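Local coordinates for poly A polymerase (PDB 4WBY), which adds the terminal adenosine to tRNA ending in CC, using ATP and magnesium, to complete the CCA end, at residues Leu318-Lys332 against Glu347-Arg360. Residues are numbered along the deposited sequence; the frame is centred on the assembly and turned at random.
Sequences LKKAKENYEVYRLLK and ELKEKIKLYLEKLR
Tyr355 and Leu331 meet where two helices of the all-helical C-terminal part cross almost at a right angle (-85°), a worked example of how a bump on one helix fills a hollow on the next. The axes of helices 324-331 and 349-359 come within 10.1 Å of each other, far from the nucleotide-binding head. The Tyr355 ring is the main bump. With CG anti to the backbone N (chi1 173°), it rises into the hollow between Tyr328, Leu331 and Lys332. Leu331 CB sits over one face, a CH-pi contact 3.9 Å from the ring centroid, while Arg360 CB covers the opposite face nearer the rim. At the ring's edge, Tyr355 CE1 lies 3.6 Å from Tyr328 CD1. Leu331 CD1 in turn packs against Tyr355 CB and, at 3.7 Å, Ile352 CD1; Ile352 CD1 also meets Leu318 CD2, so one isoleucine tip bridges both helices of segment 318-332, and Leu342 of helix 336-342 packs beside it. Farther along, Leu359 sets both methyls against Asn324, with CD1 reaching more loosely toward Val327 CG1, and Leu354 CD2 sits over a face of the Asn324 amide, whose ND2 is bonded to Met394 O. Where helix 311-320 ends, the chain of Lys351, extended beyond CG, carries its ammonium to backbone carbonyls at the turn: NZ donates to Leu318 O at 2.8 Å, 19° out of the carbonyl plane, and weakly to Ala321 O at 3.4 Å.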
# COMPACT_ATOMS: atom_id res chain seq x y z
N LEU A 318 4.04 -26.88 20.74
CA LEU A 318 2.86 -27.18 19.95
C LEU A 318 3.01 -28.55 19.29
O LEU A 318 2.05 -29.32 19.20
CB LEU A 318 2.62 -26.10 18.90
CG LEU A 318 1.17 -25.85 18.47
CD1 LEU A 318 0.31 -25.45 19.65
CD2 LEU A 318 1.14 -24.78 17.39
N LYS A 319 4.23 -28.85 18.83
CA LYS A 319 4.53 -30.17 18.28
C LYS A 319 4.23 -31.27 19.29
O LYS A 319 3.60 -32.28 18.97
CB LYS A 319 6.00 -30.26 17.85
CG LYS A 319 6.33 -29.53 16.55
CD LYS A 319 7.82 -29.58 16.27
CE LYS A 319 8.17 -28.93 14.94
NZ LYS A 319 7.72 -27.51 14.88
N LYS A 320 4.69 -31.07 20.53
CA LYS A 320 4.58 -32.09 21.57
C LYS A 320 3.18 -32.19 22.16
O LYS A 320 2.85 -33.19 22.80
CB LYS A 320 5.59 -31.80 22.69
CG LYS A 320 7.04 -32.04 22.30
CD LYS A 320 7.26 -33.50 21.90
CE LYS A 320 8.69 -33.74 21.44
NZ LYS A 320 9.68 -33.51 22.52
N ALA A 321 2.36 -31.16 21.94
CA ALA A 321 0.99 -31.15 22.45
C ALA A 321 0.19 -32.32 21.89
O ALA A 321 0.08 -32.48 20.67
CB ALA A 321 0.31 -29.83 22.12
N LYS A 322 -0.35 -33.13 22.79
CA LYS A 322 -1.02 -34.37 22.40
C LYS A 322 -2.54 -34.24 22.36
O LYS A 322 -3.20 -34.81 21.49
CB LYS A 322 -0.62 -35.50 23.35
CG LYS A 322 -0.61 -35.09 24.82
CD LYS A 322 -0.15 -36.22 25.74
CE LYS A 322 1.37 -36.41 25.70
NZ LYS A 322 1.83 -37.20 24.52
N GLU A 323 -3.11 -33.49 23.30
CA GLU A 323 -4.55 -33.29 23.35
C GLU A 323 -4.93 -31.89 22.88
O GLU A 323 -4.15 -30.94 23.02
CB GLU A 323 -5.09 -33.53 24.76
CG GLU A 323 -4.64 -32.51 25.79
CD GLU A 323 -5.24 -32.77 27.16
OE1 GLU A 323 -5.43 -33.95 27.52
OE2 GLU A 323 -5.52 -31.79 27.89
N ASN A 324 -6.13 -31.76 22.32
CA ASN A 324 -6.58 -30.51 21.72
C ASN A 324 -6.60 -29.33 22.70
O ASN A 324 -6.36 -28.19 22.31
CB ASN A 324 -7.98 -30.68 21.12
CG ASN A 324 -7.98 -31.61 19.93
OD1 ASN A 324 -6.94 -31.87 19.32
ND2 ASN A 324 -9.16 -32.13 19.58
N TYR A 325 -6.89 -29.62 23.97
CA TYR A 325 -6.98 -28.56 24.97
C TYR A 325 -5.63 -27.90 25.19
O TYR A 325 -5.56 -26.71 25.48
CB TYR A 325 -7.53 -29.10 26.29
CG TYR A 325 -7.50 -28.08 27.41
CD1 TYR A 325 -8.40 -27.01 27.41
CD2 TYR A 325 -6.58 -28.16 28.44
CE1 TYR A 325 -8.38 -26.06 28.42
CE2 TYR A 325 -6.55 -27.22 29.45
CZ TYR A 325 -7.45 -26.17 29.44
OH TYR A 325 -7.43 -25.23 30.44
N GLU A 326 -4.55 -28.67 25.06
CA GLU A 326 -3.22 -28.10 25.23
C GLU A 326 -2.91 -27.16 24.07
O GLU A 326 -2.33 -26.08 24.26
CB GLU A 326 -2.16 -29.20 25.33
CG GLU A 326 -0.77 -28.69 25.68
CD GLU A 326 0.18 -29.80 26.09
OE1 GLU A 326 -0.05 -30.96 25.70
OE2 GLU A 326 1.15 -29.50 26.82
N VAL A 327 -3.29 -27.57 22.87
CA VAL A 327 -3.14 -26.72 21.69
C VAL A 327 -3.92 -25.43 21.91
O VAL A 327 -3.41 -24.33 21.66
CB VAL A 327 -3.64 -27.43 20.41
CG1 VAL A 327 -3.59 -26.50 19.22
CG2 VAL A 327 -2.79 -28.68 20.14
N TYR A 328 -5.15 -25.56 22.40
CA TYR A 328 -6.00 -24.41 22.68
C TYR A 328 -5.36 -23.46 23.69
O TYR A 328 -5.35 -22.25 23.49
CB TYR A 328 -7.37 -24.87 23.17
CG TYR A 328 -8.20 -23.81 23.86
CD1 TYR A 328 -8.96 -22.90 23.13
CD2 TYR A 328 -8.24 -23.73 25.25
CE1 TYR A 328 -9.73 -21.94 23.76
CE2 TYR A 328 -9.00 -22.76 25.89
CZ TYR A 328 -9.74 -21.87 25.14
OH TYR A 328 -10.50 -20.92 25.78
N ARG A 329 -4.82 -24.02 24.77
CA ARG A 329 -4.19 -23.22 25.82
C ARG A 329 -2.97 -22.47 25.31
O ARG A 329 -2.74 -21.31 25.68
CB ARG A 329 -3.81 -24.11 27.01
CG ARG A 329 -3.21 -23.36 28.18
CD ARG A 329 -2.64 -24.32 29.21
NE ARG A 329 -1.78 -25.32 28.59
CZ ARG A 329 -0.50 -25.13 28.27
NH1 ARG A 329 0.07 -23.96 28.53
NH2 ARG A 329 0.19 -26.10 27.69
N LEU A 330 -2.19 -23.11 24.45
CA LEU A 330 -1.00 -22.50 23.88
C LEU A 330 -1.32 -21.40 22.87
O LEU A 330 -0.59 -20.41 22.76
CB LEU A 330 -0.12 -23.56 23.22
CG LEU A 330 0.60 -24.52 24.17
CD1 LEU A 330 1.16 -25.71 23.42
CD2 LEU A 330 1.70 -23.79 24.93
N LEU A 331 -2.42 -21.56 22.13
CA LEU A 331 -2.76 -20.63 21.05
C LEU A 331 -3.67 -19.49 21.47
O LEU A 331 -3.67 -18.43 20.84
CB LEU A 331 -3.41 -21.38 19.89
CG LEU A 331 -2.52 -22.43 19.21
CD1 LEU A 331 -3.27 -23.13 18.09
CD2 LEU A 331 -1.23 -21.80 18.70
N LYS A 332 -4.42 -19.69 22.55
CA LYS A 332 -5.43 -18.72 22.98
C LYS A 332 -4.94 -17.27 23.13
O LYS A 332 -5.65 -16.34 22.75
CB LYS A 332 -6.06 -19.18 24.31
CG LYS A 332 -7.23 -18.32 24.77
CD LYS A 332 -7.91 -18.92 25.99
CE LYS A 332 -9.11 -18.08 26.40
NZ LYS A 332 -9.87 -18.71 27.51
N GLU A 347 3.99 -29.18 9.86
CA GLU A 347 3.61 -30.09 10.93
C GLU A 347 2.65 -29.46 11.94
O GLU A 347 2.01 -30.16 12.72
CB GLU A 347 4.86 -30.60 11.66
CG GLU A 347 5.64 -29.53 12.42
CD GLU A 347 6.45 -28.61 11.52
OE1 GLU A 347 6.45 -28.79 10.29
OE2 GLU A 347 7.10 -27.68 12.06
N LEU A 348 2.54 -28.13 11.90
CA LEU A 348 1.70 -27.41 12.84
C LEU A 348 0.43 -26.89 12.19
O LEU A 348 -0.52 -26.50 12.88
CB LEU A 348 2.47 -26.25 13.47
CG LEU A 348 3.73 -26.60 14.25
CD1 LEU A 348 4.36 -25.35 14.87
CD2 LEU A 348 3.44 -27.65 15.33
N LYS A 349 0.41 -26.87 10.86
CA LYS A 349 -0.62 -26.15 10.10
C LYS A 349 -2.04 -26.60 10.45
O LYS A 349 -2.93 -25.77 10.62
CB LYS A 349 -0.38 -26.33 8.59
CG LYS A 349 -1.28 -25.46 7.72
CD LYS A 349 -0.69 -25.27 6.33
CE LYS A 349 -0.94 -26.47 5.44
NZ LYS A 349 -2.37 -26.55 5.03
N GLU A 350 -2.24 -27.90 10.58
CA GLU A 350 -3.57 -28.44 10.84
C GLU A 350 -4.04 -28.18 12.27
O GLU A 350 -5.23 -28.03 12.52
CB GLU A 350 -3.60 -29.93 10.53
CG GLU A 350 -3.49 -30.23 9.04
CD GLU A 350 -4.53 -29.46 8.23
OE1 GLU A 350 -5.72 -29.49 8.61
OE2 GLU A 350 -4.15 -28.81 7.24
N LYS A 351 -3.10 -28.12 13.21
CA LYS A 351 -3.43 -27.77 14.58
C LYS A 351 -3.94 -26.34 14.67
O LYS A 351 -4.86 -26.05 15.43
CB LYS A 351 -2.23 -27.96 15.51
CG LYS A 351 -1.97 -29.41 15.89
CD LYS A 351 -0.64 -29.58 16.60
CE LYS A 351 -0.43 -31.04 16.98
NZ LYS A 351 0.91 -31.28 17.59
N ILE A 352 -3.35 -25.44 13.89
CA ILE A 352 -3.79 -24.05 13.89
C ILE A 352 -5.18 -23.94 13.27
O ILE A 352 -6.05 -23.24 13.78
CB ILE A 352 -2.82 -23.13 13.11
CG1 ILE A 352 -1.37 -23.38 13.53
CG2 ILE A 352 -3.21 -21.68 13.30
CD1 ILE A 352 -1.14 -23.23 15.01
N LYS A 353 -5.36 -24.65 12.16
CA LYS A 353 -6.63 -24.65 11.45
C LYS A 353 -7.73 -25.18 12.36
O LYS A 353 -8.84 -24.65 12.37
CB LYS A 353 -6.52 -25.49 10.18
CG LYS A 353 -7.78 -25.55 9.35
CD LYS A 353 -7.54 -26.32 8.06
CE LYS A 353 -8.80 -26.42 7.21
NZ LYS A 353 -9.86 -27.24 7.87
N LEU A 354 -7.40 -26.20 13.14
CA LEU A 354 -8.35 -26.79 14.08
C LEU A 354 -8.72 -25.78 15.17
O LEU A 354 -9.88 -25.65 15.54
CB LEU A 354 -7.79 -28.06 14.71
CG LEU A 354 -8.72 -28.77 15.70
CD1 LEU A 354 -9.97 -29.28 14.99
CD2 LEU A 354 -7.99 -29.90 16.41
N TYR A 355 -7.72 -25.08 15.69
CA TYR A 355 -7.97 -24.05 16.68
C TYR A 355 -8.91 -22.99 16.13
O TYR A 355 -9.87 -22.60 16.79
CB TYR A 355 -6.68 -23.40 17.16
CG TYR A 355 -6.94 -22.22 18.06
CD1 TYR A 355 -7.29 -22.41 19.39
CD2 TYR A 355 -6.86 -20.92 17.58
CE1 TYR A 355 -7.55 -21.34 20.22
CE2 TYR A 355 -7.12 -19.84 18.41
CZ TYR A 355 -7.46 -20.06 19.72
OH TYR A 355 -7.72 -19.00 20.56
N LEU A 356 -8.62 -22.52 14.92
CA LEU A 356 -9.37 -21.42 14.32
C LEU A 356 -10.78 -21.83 13.93
O LEU A 356 -11.73 -21.05 14.10
CB LEU A 356 -8.64 -20.89 13.09
CG LEU A 356 -7.43 -20.00 13.36
CD1 LEU A 356 -6.72 -19.65 12.06
CD2 LEU A 356 -7.86 -18.73 14.09
N GLU A 357 -10.93 -23.05 13.43
CA GLU A 357 -12.21 -23.50 12.91
C GLU A 357 -13.10 -24.14 13.97
O GLU A 357 -14.33 -24.06 13.88
CB GLU A 357 -12.00 -24.48 11.75
CG GLU A 357 -11.39 -23.84 10.51
CD GLU A 357 -11.19 -24.84 9.38
OE1 GLU A 357 -11.02 -26.04 9.67
OE2 GLU A 357 -11.20 -24.42 8.20
N LYS A 358 -12.50 -24.78 14.98
CA LYS A 358 -13.27 -25.56 15.95
C LYS A 358 -13.03 -25.19 17.41
O LYS A 358 -13.97 -24.89 18.15
CB LYS A 358 -12.99 -27.05 15.76
CG LYS A 358 -13.35 -27.60 14.38
CD LYS A 358 -14.85 -27.57 14.14
CE LYS A 358 -15.20 -28.19 12.80
NZ LYS A 358 -16.66 -28.15 12.53
N LEU A 359 -11.77 -25.25 17.84
CA LEU A 359 -11.45 -25.20 19.27
C LEU A 359 -11.82 -23.88 19.95
O LEU A 359 -12.34 -23.88 21.07
CB LEU A 359 -9.96 -25.47 19.48
CG LEU A 359 -9.43 -26.79 18.91
CD1 LEU A 359 -7.99 -27.02 19.35
CD2 LEU A 359 -10.32 -27.95 19.33
N ARG A 360 -11.57 -22.76 19.29
CA ARG A 360 -11.83 -21.45 19.88
C ARG A 360 -13.33 -21.15 19.96
O ARG A 360 -13.74 -20.22 20.66
CB ARG A 360 -11.13 -20.35 19.08
CG ARG A 360 -11.70 -20.14 17.69
CD ARG A 360 -11.06 -18.93 17.03
NE ARG A 360 -11.54 -18.73 15.67
CZ ARG A 360 -11.54 -17.56 15.04
NH1 ARG A 360 -11.08 -16.48 15.65
NH2 ARG A 360 -11.99 -17.48 13.79